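Local coordinates for protein AT-less polyketide synthase (Streptomyces platensis subsp. rosaceus, PDB 4TKT) that probably catalyses decarboxylative Claisen condensation of acyl chains as a ketosynthase domain of the isomigrastatin assembly line, a modular polyketide synthase without built-in acyltransferases, at residues I9-M14 and R270-I275; E40-R45 and G67-G72; G254-R259 and A366-L371; T459-L464 and T499-R504; R473-R478 and G604-R609. All blocks are in the same frame, centred on the assembly; numbering follows the deposited sequence.

Interaction 1: I9-M14 and R270-I275; sequences IAIVGM and RILGVI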
# COMPACT_ATOMS: atom_id res chain seq x y z
N ILE A 9 -14.99 2.01 9.08
CA ILE A 9 -13.91 2.83 8.55
C ILE A 9 -13.67 2.47 7.10
O ILE A 9 -13.28 1.35 6.78
CB ILE A 9 -12.61 2.67 9.35
CG1 ILE A 9 -12.86 2.99 10.83
CG2 ILE A 9 -11.52 3.55 8.78
CD1 ILE A 9 -13.40 4.37 11.07
N ALA A 10 -13.90 3.44 6.21
CA ALA A 10 -13.79 3.20 4.78
C ALA A 10 -12.35 3.34 4.29
O ALA A 10 -11.58 4.14 4.81
CB ALA A 10 -14.69 4.16 4.02
N ILE A 11 -12.01 2.54 3.29
CA ILE A 11 -10.73 2.67 2.61
C ILE A 11 -10.94 3.40 1.29
O ILE A 11 -11.56 2.86 0.37
CB ILE A 11 -10.08 1.30 2.36
CG1 ILE A 11 -9.83 0.59 3.69
CG2 ILE A 11 -8.78 1.46 1.59
CD1 ILE A 11 -9.40 -0.85 3.55
N VAL A 12 -10.43 4.62 1.20
CA VAL A 12 -10.74 5.48 0.06
C VAL A 12 -9.59 5.61 -0.93
O VAL A 12 -9.71 6.30 -1.94
CB VAL A 12 -11.15 6.89 0.52
CG1 VAL A 12 -12.34 6.80 1.46
CG2 VAL A 12 -9.98 7.58 1.20
N GLY A 13 -8.47 4.95 -0.64
CA GLY A 13 -7.32 4.99 -1.52
C GLY A 13 -6.24 4.04 -1.06
O GLY A 13 -6.12 3.76 0.14
N MSE A 14 -5.46 3.52 -1.99
CA MSE A 14 -4.41 2.57 -1.64
C MSE A 14 -3.23 2.61 -2.60
O MSE A 14 -3.41 2.79 -3.80
CB MSE A 14 -4.98 1.16 -1.57
CG MSE A 14 -4.05 0.16 -0.89
SE MSE A 14 -4.89 -1.57 -0.57
CE MSE A 14 -3.70 -2.19 0.84
N ARG A 270 -14.08 7.14 -3.60
CA ARG A 270 -13.96 5.73 -3.94
C ARG A 270 -13.92 4.95 -2.64
O ARG A 270 -13.40 5.43 -1.64
CB ARG A 270 -12.70 5.46 -4.76
CG ARG A 270 -12.61 6.25 -6.04
CD ARG A 270 -11.29 6.00 -6.74
NE ARG A 270 -11.09 4.59 -7.05
CZ ARG A 270 -9.98 3.91 -6.76
NH1 ARG A 270 -8.98 4.52 -6.14
NH2 ARG A 270 -9.88 2.63 -7.08
N ILE A 271 -14.48 3.75 -2.64
CA ILE A 271 -14.44 2.92 -1.44
C ILE A 271 -13.96 1.52 -1.81
O ILE A 271 -14.71 0.72 -2.38
CB ILE A 271 -15.81 2.87 -0.75
CG1 ILE A 271 -16.26 4.28 -0.38
CG2 ILE A 271 -15.75 1.99 0.49
CD1 ILE A 271 -17.66 4.36 0.19
N LEU A 272 -12.70 1.24 -1.49
CA LEU A 272 -12.07 -0.01 -1.87
C LEU A 272 -12.43 -1.13 -0.91
O LEU A 272 -12.14 -2.30 -1.16
CB LEU A 272 -10.55 0.17 -1.93
CG LEU A 272 -10.06 1.42 -2.67
CD1 LEU A 272 -8.55 1.53 -2.62
CD2 LEU A 272 -10.55 1.40 -4.11
N GLY A 273 -13.06 -0.76 0.20
CA GLY A 273 -13.46 -1.71 1.22
C GLY A 273 -13.75 -1.00 2.52
O GLY A 273 -13.51 0.20 2.65
N VAL A 274 -14.27 -1.74 3.49
CA VAL A 274 -14.61 -1.17 4.78
C VAL A 274 -14.04 -2.00 5.92
O VAL A 274 -14.26 -3.20 6.00
CB VAL A 274 -16.14 -1.05 4.97
CG1 VAL A 274 -16.47 -0.58 6.37
CG2 VAL A 274 -16.73 -0.11 3.92
N ILE A 275 -13.28 -1.35 6.80
CA ILE A 275 -12.77 -2.01 8.00
C ILE A 275 -13.86 -2.06 9.06
O ILE A 275 -14.32 -1.02 9.54
CB ILE A 275 -11.53 -1.29 8.55
CG1 ILE A 275 -10.41 -1.29 7.51
CG2 ILE A 275 -11.06 -1.95 9.84
CD1 ILE A 275 -9.17 -0.55 7.95
O HOH W 1 -11.58 8.04 -2.95
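Ile9 and Ile275 face each other across two antiparallel backbones, as a hydrogen-bonded pair. Ile9 N donates to Ile275 O at 3.1 Å, and this bond is nearly straight, 172° at the hydrogen. Ile275 N returns a shorter bond to Ile9 O, 2.7 Å. Next along, Ile11 N donates to Gly273 O at 2.9 Å. This end is tightly packed. The side chains of Ile9, Ile11 and Ile275 lie on one face of the sheet. There Ile11 CD1 meets Ile275 CG1 at 4.1 Å, the two side chains crossing at about a right angle. Leu375 of helix 366-380 also packs on Ile11. Ala10 and Val274 form a non-hydrogen-bonded pair and point to the other face.

The strands belong to the central sheet of the thiolase-type ketosynthase fold. Strand 9-17 runs between strands 252-260 and 273-282 and is antiparallel to both.

Toward Arg270 the pairing becomes irregular. Leu272 N still donates to Ile11 O at 2.7 Å, with the donor nearly along the C=O axis. Leu272 CD1 reaches CB of Met14 (present as selenomethionine) at 3.7 Å. Beyond that, water takes over: water 1 accepts from Arg270 N and also lies within hydrogen-bonding distance of Val12 O, bridging the chains. Arg270, Ile271 and Leu272 are partly exposed, whereas all of 9-14 is buried. Arg270 NE is hydrogen-bonded to a glycerol molecule, probably from the crystallisation liquor, and NH1 makes a weak, long ion pair with Asp108.

Interaction 2: E40-R45 and G67-G72; sequences EIPAGR and GGFLDG. With MES (2-(N-morpholino)-ethanesulfonic acid), chain E.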
# COMPACT_ATOMS: atom_id res chain seq x y z
N GLU A 40 17.38 -14.38 -5.60
CA GLU A 40 18.59 -14.33 -4.81
C GLU A 40 18.95 -12.89 -4.51
O GLU A 40 18.45 -11.98 -5.17
CB GLU A 40 19.75 -15.03 -5.52
CG GLU A 40 19.61 -16.54 -5.60
CD GLU A 40 20.91 -17.22 -5.97
OE1 GLU A 40 21.94 -16.52 -6.08
OE2 GLU A 40 20.91 -18.46 -6.14
N ILE A 41 19.81 -12.69 -3.52
CA ILE A 41 20.26 -11.35 -3.15
C ILE A 41 20.86 -10.64 -4.36
O ILE A 41 21.82 -11.13 -4.96
CB ILE A 41 21.32 -11.39 -2.03
CG1 ILE A 41 20.90 -12.34 -0.91
CG2 ILE A 41 21.58 -9.99 -1.49
CD1 ILE A 41 19.77 -11.83 -0.06
N PRO A 42 20.30 -9.47 -4.72
CA PRO A 42 20.81 -8.68 -5.84
C PRO A 42 22.25 -8.26 -5.60
O PRO A 42 22.57 -7.75 -4.52
CB PRO A 42 19.88 -7.46 -5.86
CG PRO A 42 18.64 -7.91 -5.18
CD PRO A 42 19.10 -8.87 -4.12
N ALA A 43 23.11 -8.47 -6.59
CA ALA A 43 24.54 -8.19 -6.47
C ALA A 43 24.84 -6.74 -6.08
O ALA A 43 25.87 -6.46 -5.48
CB ALA A 43 25.25 -8.54 -7.77
N GLY A 44 23.94 -5.83 -6.44
CA GLY A 44 24.11 -4.43 -6.12
C GLY A 44 24.09 -4.13 -4.63
O GLY A 44 24.87 -3.30 -4.16
N ARG A 45 23.22 -4.82 -3.90
CA ARG A 45 23.06 -4.61 -2.46
C ARG A 45 24.36 -4.81 -1.69
O ARG A 45 24.85 -3.89 -1.04
CB ARG A 45 21.99 -5.56 -1.91
CG ARG A 45 20.61 -5.38 -2.53
CD ARG A 45 20.05 -4.00 -2.23
NE ARG A 45 18.74 -3.81 -2.83
CZ ARG A 45 17.59 -4.05 -2.21
NH1 ARG A 45 17.59 -4.47 -0.95
NH2 ARG A 45 16.43 -3.85 -2.84
N GLY A 67 15.34 -13.64 -1.12
CA GLY A 67 14.48 -12.60 -0.59
C GLY A 67 13.51 -12.04 -1.61
O GLY A 67 13.69 -12.22 -2.81
N GLY A 68 12.47 -11.38 -1.12
CA GLY A 68 11.56 -10.65 -1.98
C GLY A 68 12.04 -9.22 -2.04
O GLY A 68 11.97 -8.49 -1.05
N PHE A 69 12.55 -8.81 -3.20
CA PHE A 69 13.22 -7.51 -3.30
C PHE A 69 12.50 -6.53 -4.20
O PHE A 69 11.96 -6.90 -5.24
CB PHE A 69 14.65 -7.70 -3.80
CG PHE A 69 15.56 -8.36 -2.81
CD1 PHE A 69 16.16 -7.63 -1.80
CD2 PHE A 69 15.80 -9.72 -2.88
CE1 PHE A 69 16.99 -8.23 -0.89
CE2 PHE A 69 16.64 -10.33 -1.97
CZ PHE A 69 17.23 -9.58 -0.97
N LEU A 70 12.50 -5.27 -3.78
CA LEU A 70 12.06 -4.18 -4.64
C LEU A 70 13.16 -3.83 -5.62
O LEU A 70 14.29 -4.30 -5.48
CB LEU A 70 11.68 -2.95 -3.80
CG LEU A 70 10.56 -3.14 -2.78
CD1 LEU A 70 10.18 -1.80 -2.17
CD2 LEU A 70 9.36 -3.81 -3.41
N ASP A 71 12.85 -3.01 -6.62
CA ASP A 71 13.86 -2.54 -7.55
C ASP A 71 14.13 -1.05 -7.36
O ASP A 71 13.20 -0.25 -7.25
CB ASP A 71 13.44 -2.81 -9.00
CG ASP A 71 13.52 -4.28 -9.36
OD1 ASP A 71 14.65 -4.77 -9.59
OD2 ASP A 71 12.46 -4.94 -9.41
N GLY A 72 15.41 -0.69 -7.30
CA GLY A 72 15.82 0.69 -7.18
C GLY A 72 15.32 1.37 -5.91
O GLY A 72 14.62 2.38 -5.98
O1 MES E . 23.91 0.58 -3.76
C2 MES E . 22.92 1.60 -3.84
C3 MES E . 21.53 1.04 -3.57
N4 MES E . 21.33 -0.11 -4.44
C5 MES E . 22.34 -1.16 -4.36
C6 MES E . 23.66 -0.47 -4.69
C7 MES E . 19.95 -0.50 -4.67
C8 MES E . 20.00 -1.67 -5.66
S MES E . 18.45 -2.15 -6.05
O1S MES E . 18.13 -1.69 -7.42
O2S MES E . 17.49 -1.58 -5.09
O3S MES E . 18.38 -3.63 -6.02
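Phe69 is the centre of this contact and buries more surface in it than any other residue. Ile41, Pro42 and Arg45 all touch its ring, each from a different direction. Pro42 lies over one face. Its CD sits 3.5 Å from the ring centroid and only 9° off the ring normal, a well-centred CH-pi contact. Ile41 comes to the ring edge, where its CD1 meets Phe69 CZ at 3.5 Å. The CB of Ile41 points away from the ring, but chi2 of -72° folds CD1 back to it.

Arg45 is the second main contributor. Its chain bends at chi2 and then passes alongside Phe69 in the opposite direction. The guanidinium stands almost perpendicular to the ring, with the planes 88° apart. NH1 lies at the ring edge, 3.6 Å from Phe69 CD1, while the ring carbon is over a face of the guanidinium. This is not a face-on cation-pi stack. NH1 also forms a salt bridge with Glu251, whose other oxygen accepts from Leu70 N. One carboxylate therefore links both segments.

At the edge of the guanidinium, near its plane, lies a bound MES, probably from the crystallisation liquor. Arg45 NE makes a weak bond to MES O3S at 3.2 Å, and NH2 a weak one to O2S. Gly72 N gives a firmer bond to MES O1S, 2.9 Å. With Ile73 N also bonded to MES, the arrangement is a sulfonate-binding site made of an arginine and backbone amides, formed where the loops after strands 39-40 and 66-67 of the ketosynthase domain meet.

Interaction 3: G254-R259 and A366-L371; sequences GAVLLR and AGIAGL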
# COMPACT_ATOMS: atom_id res chain seq x y z
N GLY A 254 3.63 0.04 1.58
CA GLY A 254 2.22 0.16 1.28
C GLY A 254 1.51 1.10 2.23
O GLY A 254 1.99 1.36 3.33
N ALA A 255 0.35 1.60 1.81
CA ALA A 255 -0.45 2.49 2.65
C ALA A 255 -1.91 2.53 2.21
O ALA A 255 -2.23 2.25 1.05
CB ALA A 255 0.14 3.89 2.64
N VAL A 256 -2.78 2.87 3.15
CA VAL A 256 -4.19 3.10 2.84
C VAL A 256 -4.63 4.44 3.42
O VAL A 256 -4.12 4.88 4.45
CB VAL A 256 -5.09 1.99 3.40
CG1 VAL A 256 -4.99 0.74 2.55
CG2 VAL A 256 -4.74 1.69 4.85
N LEU A 257 -5.56 5.10 2.73
CA LEU A 257 -6.18 6.30 3.26
C LEU A 257 -7.50 5.91 3.92
O LEU A 257 -8.39 5.38 3.27
CB LEU A 257 -6.41 7.34 2.16
CG LEU A 257 -6.73 8.76 2.63
CD1 LEU A 257 -5.63 9.28 3.54
CD2 LEU A 257 -6.93 9.69 1.45
N LEU A 258 -7.60 6.16 5.23
CA LEU A 258 -8.76 5.71 6.00
C LEU A 258 -9.69 6.86 6.36
O LEU A 258 -9.25 8.00 6.56
CB LEU A 258 -8.31 4.99 7.26
CG LEU A 258 -7.43 3.76 7.03
CD1 LEU A 258 -7.13 3.07 8.35
CD2 LEU A 258 -8.11 2.81 6.06
N ARG A 259 -10.97 6.55 6.47
CA ARG A 259 -12.00 7.57 6.67
C ARG A 259 -13.31 6.94 7.14
O ARG A 259 -13.66 5.85 6.70
CB ARG A 259 -12.22 8.33 5.36
CG ARG A 259 -13.13 9.52 5.47
CD ARG A 259 -13.08 10.36 4.22
NE ARG A 259 -13.72 11.65 4.46
CZ ARG A 259 -13.95 12.55 3.51
NH1 ARG A 259 -13.61 12.28 2.26
NH2 ARG A 259 -14.54 13.70 3.81
N ALA A 366 4.23 -6.68 6.30
CA ALA A 366 3.53 -7.90 5.91
C ALA A 366 2.02 -7.71 5.92
O ALA A 366 1.30 -8.26 5.07
CB ALA A 366 3.91 -9.05 6.82
N GLY A 367 1.53 -6.93 6.87
CA GLY A 367 0.11 -6.72 7.03
C GLY A 367 -0.53 -5.88 5.95
O GLY A 367 -1.68 -6.11 5.57
N ILE A 368 0.20 -4.89 5.44
CA ILE A 368 -0.35 -4.00 4.43
C ILE A 368 -0.35 -4.68 3.06
O ILE A 368 -1.24 -4.46 2.24
CB ILE A 368 0.41 -2.64 4.39
CG1 ILE A 368 -0.37 -1.61 3.58
CG2 ILE A 368 1.83 -2.81 3.86
CD1 ILE A 368 -1.69 -1.23 4.20
N ALA A 369 0.63 -5.54 2.82
CA ALA A 369 0.65 -6.36 1.62
C ALA A 369 -0.47 -7.39 1.68
O ALA A 369 -1.09 -7.72 0.67
CB ALA A 369 1.99 -7.04 1.45
N GLY A 370 -0.71 -7.90 2.89
CA GLY A 370 -1.78 -8.86 3.12
C GLY A 370 -3.14 -8.22 2.92
O GLY A 370 -4.05 -8.83 2.36
N LEU A 371 -3.28 -6.98 3.39
CA LEU A 371 -4.52 -6.24 3.20
C LEU A 371 -4.78 -6.01 1.72
O LEU A 371 -5.92 -6.08 1.26
CB LEU A 371 -4.47 -4.91 3.94
CG LEU A 371 -5.69 -4.01 3.76
CD1 LEU A 371 -6.95 -4.74 4.20
CD2 LEU A 371 -5.53 -2.71 4.53
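Ile368 is the first residue of helix 366-371 to touch strand 254-259. Its CG1 lies anti to the backbone N (chi1 -167°), and this lays the branch on the strand backbone. CG1 is 3.6 Å from Gly254 C and 3.7 Å from Ala255 N. The other branch, CG2, rests 4.0 Å from Gly254 CA. Gly254 has no side chain, so CG1 can lie close against its backbone. From CG1 the chain runs on to CD1, which reaches Val256 CG1 at 4.2 Å. Those two side chains slide past each other in opposite directions.

Three residues on comes Leu371. It meets Val256 tip to tip, CD2 to CG1, at 4.0 Å. Val256 CG1 thus touches both helix side chains. No hydrogen bond crosses the contact. The side-chain contacts are apolar, and all touching residues are buried.

The helix crosses the strand at 62°, and the axes of the two segments approach to 7.9 Å. It lies on the face of the central sheet toward which Val256 points, and Leu371 also packs on Ile193 of helix 188-202. Ala255 points to the other face, where helix 93-109 lies. The strand is therefore sandwiched between helices, in the layered arrangement of the thiolase fold.

Interaction 4: T459-L464 and T499-R504; sequences TVVVVL and TLQVGR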
# COMPACT_ATOMS: atom_id res chain seq x y z
N THR A 459 -18.50 17.60 -23.95
CA THR A 459 -17.08 17.94 -23.95
C THR A 459 -16.58 18.18 -22.53
O THR A 459 -17.15 18.98 -21.79
CB THR A 459 -16.79 19.20 -24.80
OG1 THR A 459 -17.01 18.92 -26.18
CG2 THR A 459 -15.36 19.66 -24.60
N VAL A 460 -15.52 17.47 -22.16
CA VAL A 460 -14.88 17.66 -20.87
C VAL A 460 -13.49 18.25 -21.08
O VAL A 460 -12.97 18.26 -22.20
CB VAL A 460 -14.77 16.35 -20.08
CG1 VAL A 460 -16.13 15.69 -19.96
CG2 VAL A 460 -13.77 15.41 -20.74
N VAL A 461 -12.89 18.74 -20.00
CA VAL A 461 -11.53 19.27 -20.08
C VAL A 461 -10.58 18.43 -19.23
O VAL A 461 -10.67 18.40 -18.00
CB VAL A 461 -11.49 20.76 -19.65
CG1 VAL A 461 -12.38 21.00 -18.44
CG2 VAL A 461 -10.06 21.21 -19.39
N VAL A 462 -9.68 17.73 -19.90
CA VAL A 462 -8.71 16.86 -19.25
C VAL A 462 -7.44 17.65 -18.92
O VAL A 462 -6.86 18.28 -19.79
CB VAL A 462 -8.35 15.64 -20.12
CG1 VAL A 462 -7.23 14.83 -19.49
CG2 VAL A 462 -9.58 14.77 -20.34
N VAL A 463 -7.02 17.59 -17.66
CA VAL A 463 -5.92 18.41 -17.18
C VAL A 463 -4.78 17.55 -16.63
O VAL A 463 -5.01 16.48 -16.06
CB VAL A 463 -6.43 19.40 -16.11
CG1 VAL A 463 -5.55 19.40 -14.86
CG2 VAL A 463 -6.56 20.79 -16.70
N LEU A 464 -3.55 18.01 -16.83
CA LEU A 464 -2.36 17.25 -16.44
C LEU A 464 -1.21 18.19 -16.08
O LEU A 464 -0.92 19.13 -16.82
CB LEU A 464 -1.94 16.31 -17.57
CG LEU A 464 -1.49 14.89 -17.22
CD1 LEU A 464 -2.56 14.17 -16.42
CD2 LEU A 464 -1.17 14.13 -18.49
N THR A 499 -11.55 13.63 -11.87
CA THR A 499 -10.48 13.09 -11.05
C THR A 499 -9.18 13.87 -11.23
O THR A 499 -8.50 14.19 -10.25
CB THR A 499 -10.23 11.60 -11.36
OG1 THR A 499 -11.43 10.84 -11.12
CG2 THR A 499 -9.11 11.04 -10.49
N LEU A 500 -8.85 14.19 -12.47
CA LEU A 500 -7.60 14.89 -12.77
C LEU A 500 -7.65 16.37 -12.40
O LEU A 500 -6.61 17.01 -12.27
CB LEU A 500 -7.26 14.73 -14.25
CG LEU A 500 -6.89 13.31 -14.66
CD1 LEU A 500 -6.76 13.19 -16.16
CD2 LEU A 500 -5.61 12.89 -13.97
N GLN A 501 -8.85 16.90 -12.23
CA GLN A 501 -9.01 18.30 -11.88
C GLN A 501 -8.87 18.52 -10.37
O GLN A 501 -7.99 19.26 -9.93
CB GLN A 501 -10.37 18.82 -12.35
CG GLN A 501 -10.44 19.11 -13.84
CD GLN A 501 -11.85 19.41 -14.30
OE1 GLN A 501 -12.72 19.75 -13.49
NE2 GLN A 501 -12.09 19.28 -15.60
N VAL A 502 -9.72 17.87 -9.60
CA VAL A 502 -9.80 18.12 -8.17
C VAL A 502 -8.95 17.13 -7.36
O VAL A 502 -8.76 17.29 -6.15
CB VAL A 502 -11.27 18.08 -7.69
CG1 VAL A 502 -11.77 16.65 -7.63
CG2 VAL A 502 -11.42 18.77 -6.33
N GLY A 503 -8.42 16.11 -8.03
CA GLY A 503 -7.65 15.08 -7.36
C GLY A 503 -6.16 15.09 -7.64
O GLY A 503 -5.45 14.14 -7.31
N ARG A 504 -5.68 16.16 -8.27
CA ARG A 504 -4.25 16.31 -8.53
C ARG A 504 -3.76 17.70 -8.16
O ARG A 504 -4.53 18.67 -8.21
CB ARG A 504 -3.94 16.02 -10.00
CG ARG A 504 -4.22 14.60 -10.46
CD ARG A 504 -3.32 13.59 -9.76
NE ARG A 504 -3.43 12.26 -10.36
CZ ARG A 504 -4.34 11.35 -10.01
NH1 ARG A 504 -5.23 11.63 -9.07
NH2 ARG A 504 -4.35 10.17 -10.61
O HOH W 2 -4.32 16.78 -13.25
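Leu500 and Gln501 share a first torsion, CG anti to the carbonyl carbon, and both reach strand 460-464 from the end of helix 499-502. Beyond CG, Gln501 is extended (chi2 171°), and this carries its amide to Val461. Gln501 NE2 donates to Val461 O at 2.9 Å, with 152° at the hydrogen. The donor lies in the carbonyl plane, and the oxygen lies in the amide plane. Val461 CG1 packs beside the same nitrogen, 3.3 Å from NE2.

Leu500 packs across the strand side chains. CB rests 3.4 Å from Val463 O. CD1 touches Val462 CG1 at 3.7 Å, and CD2 touches Leu464 CD1 at 4.1 Å. Leu479 of helix 469-482 packs on Leu500 too. Water 2 donates to Val463 O at 2.9 Å. It also lies by Leu500 O, but that distance is doubtfully short.

Strand 460-466 is an edge strand of the three-stranded antiparallel sheet in the RhiE-like linker region. It bonds to strand 509-515 through Val460, Val462 and Leu464. Val461 and Val463 turn their carbonyls to the helix instead. The glutamine amide and the water thus satisfy buried edge carbonyls. Gln501 OE1 is hydrogen-bonded to His591 NE2, which helps fix the rotation of the amide.

Interaction 5: R473-R478 and G604-R609; sequences RESAGR and GYPFAR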
# COMPACT_ATOMS: atom_id res chain seq x y z
N ARG A 473 5.34 15.20 -20.02
CA ARG A 473 5.18 14.35 -21.20
C ARG A 473 5.19 12.88 -20.81
O ARG A 473 4.57 12.05 -21.48
CB ARG A 473 6.28 14.65 -22.23
CG ARG A 473 6.30 16.09 -22.70
CD ARG A 473 7.13 16.26 -23.95
NE ARG A 473 7.17 17.66 -24.38
CZ ARG A 473 6.23 18.24 -25.12
NH1 ARG A 473 5.17 17.55 -25.51
NH2 ARG A 473 6.35 19.51 -25.46
N GLU A 474 5.90 12.57 -19.73
CA GLU A 474 5.90 11.22 -19.18
C GLU A 474 4.51 10.85 -18.65
O GLU A 474 4.01 9.75 -18.91
CB GLU A 474 6.94 11.11 -18.06
CG GLU A 474 7.08 9.73 -17.44
CD GLU A 474 7.97 8.80 -18.24
OE1 GLU A 474 8.35 9.16 -19.37
OE2 GLU A 474 8.29 7.70 -17.73
N SER A 475 3.88 11.77 -17.92
CA SER A 475 2.53 11.57 -17.41
C SER A 475 1.53 11.34 -18.54
O SER A 475 0.64 10.49 -18.43
CB SER A 475 2.08 12.76 -16.57
OG SER A 475 2.85 12.89 -15.39
N ALA A 476 1.69 12.10 -19.62
CA ALA A 476 0.79 11.99 -20.76
C ALA A 476 0.90 10.60 -21.38
O ALA A 476 -0.10 10.01 -21.78
CB ALA A 476 1.12 13.06 -21.80
N GLY A 477 2.12 10.08 -21.44
CA GLY A 477 2.35 8.76 -21.98
C GLY A 477 1.74 7.67 -21.13
O GLY A 477 1.11 6.74 -21.65
N ARG A 478 1.91 7.77 -19.82
CA ARG A 478 1.42 6.74 -18.91
C ARG A 478 -0.10 6.76 -18.83
O ARG A 478 -0.74 5.72 -18.66
CB ARG A 478 2.05 6.90 -17.52
CG ARG A 478 3.57 6.91 -17.53
CD ARG A 478 4.19 6.13 -16.37
NE ARG A 478 4.00 6.80 -15.08
CZ ARG A 478 3.34 6.27 -14.05
NH1 ARG A 478 2.80 5.06 -14.16
NH2 ARG A 478 3.23 6.95 -12.92
N GLY A 604 -0.41 7.20 -11.14
CA GLY A 604 0.17 8.17 -10.23
C GLY A 604 1.30 8.95 -10.86
O GLY A 604 1.71 8.66 -11.98
N TYR A 605 1.81 9.94 -10.13
CA TYR A 605 2.90 10.78 -10.62
C TYR A 605 4.14 9.94 -10.94
O TYR A 605 4.52 9.06 -10.17
CB TYR A 605 3.25 11.86 -9.59
CG TYR A 605 4.30 12.84 -10.07
CD1 TYR A 605 5.66 12.59 -9.87
CD2 TYR A 605 3.94 14.01 -10.72
CE1 TYR A 605 6.62 13.48 -10.31
CE2 TYR A 605 4.90 14.90 -11.16
CZ TYR A 605 6.23 14.63 -10.96
OH TYR A 605 7.19 15.52 -11.39
N PRO A 606 4.78 10.22 -12.09
CA PRO A 606 6.00 9.54 -12.52
C PRO A 606 7.25 10.13 -11.87
O PRO A 606 7.89 11.00 -12.47
CB PRO A 606 6.00 9.76 -14.03
CG PRO A 606 5.34 11.09 -14.19
CD PRO A 606 4.32 11.20 -13.09
N PHE A 607 7.58 9.67 -10.67
CA PHE A 607 8.71 10.23 -9.93
C PHE A 607 10.02 10.08 -10.70
O PHE A 607 10.24 9.09 -11.39
CB PHE A 607 8.84 9.56 -8.56
CG PHE A 607 7.67 9.80 -7.65
CD1 PHE A 607 7.43 11.06 -7.12
CD2 PHE A 607 6.80 8.77 -7.32
CE1 PHE A 607 6.36 11.29 -6.29
CE2 PHE A 607 5.72 9.00 -6.48
CZ PHE A 607 5.50 10.26 -5.97
N ALA A 608 10.87 11.09 -10.58
CA ALA A 608 12.23 11.02 -11.10
C ALA A 608 12.97 9.88 -10.40
O ALA A 608 12.85 9.70 -9.18
CB ALA A 608 12.95 12.34 -10.90
N ARG A 609 13.73 9.10 -11.17
CA ARG A 609 14.34 7.88 -10.65
C ARG A 609 15.86 8.00 -10.51
O ARG A 609 16.60 7.08 -10.84
CB ARG A 609 14.00 6.70 -11.56
CG ARG A 609 12.51 6.40 -11.66
CD ARG A 609 12.19 5.47 -12.83
NE ARG A 609 12.85 4.16 -12.69
CZ ARG A 609 13.95 3.81 -13.34
NH1 ARG A 609 14.54 4.66 -14.17
NH2 ARG A 609 14.47 2.60 -13.16
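An inverse gamma turn centred on Pro606 packs against helix 473-478 of the RhiE-like linker region. A weak bond from Phe607 N to Tyr605 O closes the turn. The proline ring points at the helix and meets three of its side chains. Ser475 OG is closest, 3.2 Å from Pro606 CD. The hydroxyl is also hydrogen-bonded to Arg471 O, one turn earlier in the helix. Glu474 lies alongside the ring and runs the opposite way, with CG 3.6 Å from Pro606 CB. Its CG is anti to the backbone N (chi1 -178°), which places the methylene next to the proline.

The turn belongs to the segment that follows helix 573-580 and leads back over the ketosynthase part of the chain. Its neighbours turn from the helix. Tyr605 packs against Phe80, and Phe607 meets the same Phe80 edge-to-face. Tyr605 N is hydrogen-bonded to Glu107 of helix 93-109.

Arg478 supplies the remaining contact. Bent at chi2 and chi3, it crosses Pro606 obliquely, with NE 3.7 Å from Pro606 CB. Tyr605 O and Pro606 N lie at the edge of its guanidinium, near the plane. On the Pro606 carbonyl, Arg471 NH1 makes a hydrogen bond that ties the turn to the same helix.

How the interactions relate
Interactions 1 and 3 share the central ketosynthase sheet. Their centres are 10 Å apart, and strands 9-17 and 252-260 are neighbours joined by backbone bonds such as Ala10 N to Arg259 O. Helix 366-380 packs on both. Along the chain their segments alternate, so distant parts of the sequence meet in one core. Interaction 2 lies between residues 14 and 270 in sequence, about 23 Å from interaction 3 (centres), in peripheral loops. Interactions 4 and 5 come later in the chain. They are 16 Å apart by centres and touch where Leu464 packs on helix 469-482. Segment 604-609 runs between that helix and residues such as Phe80 and Glu107 of the ketosynthase part.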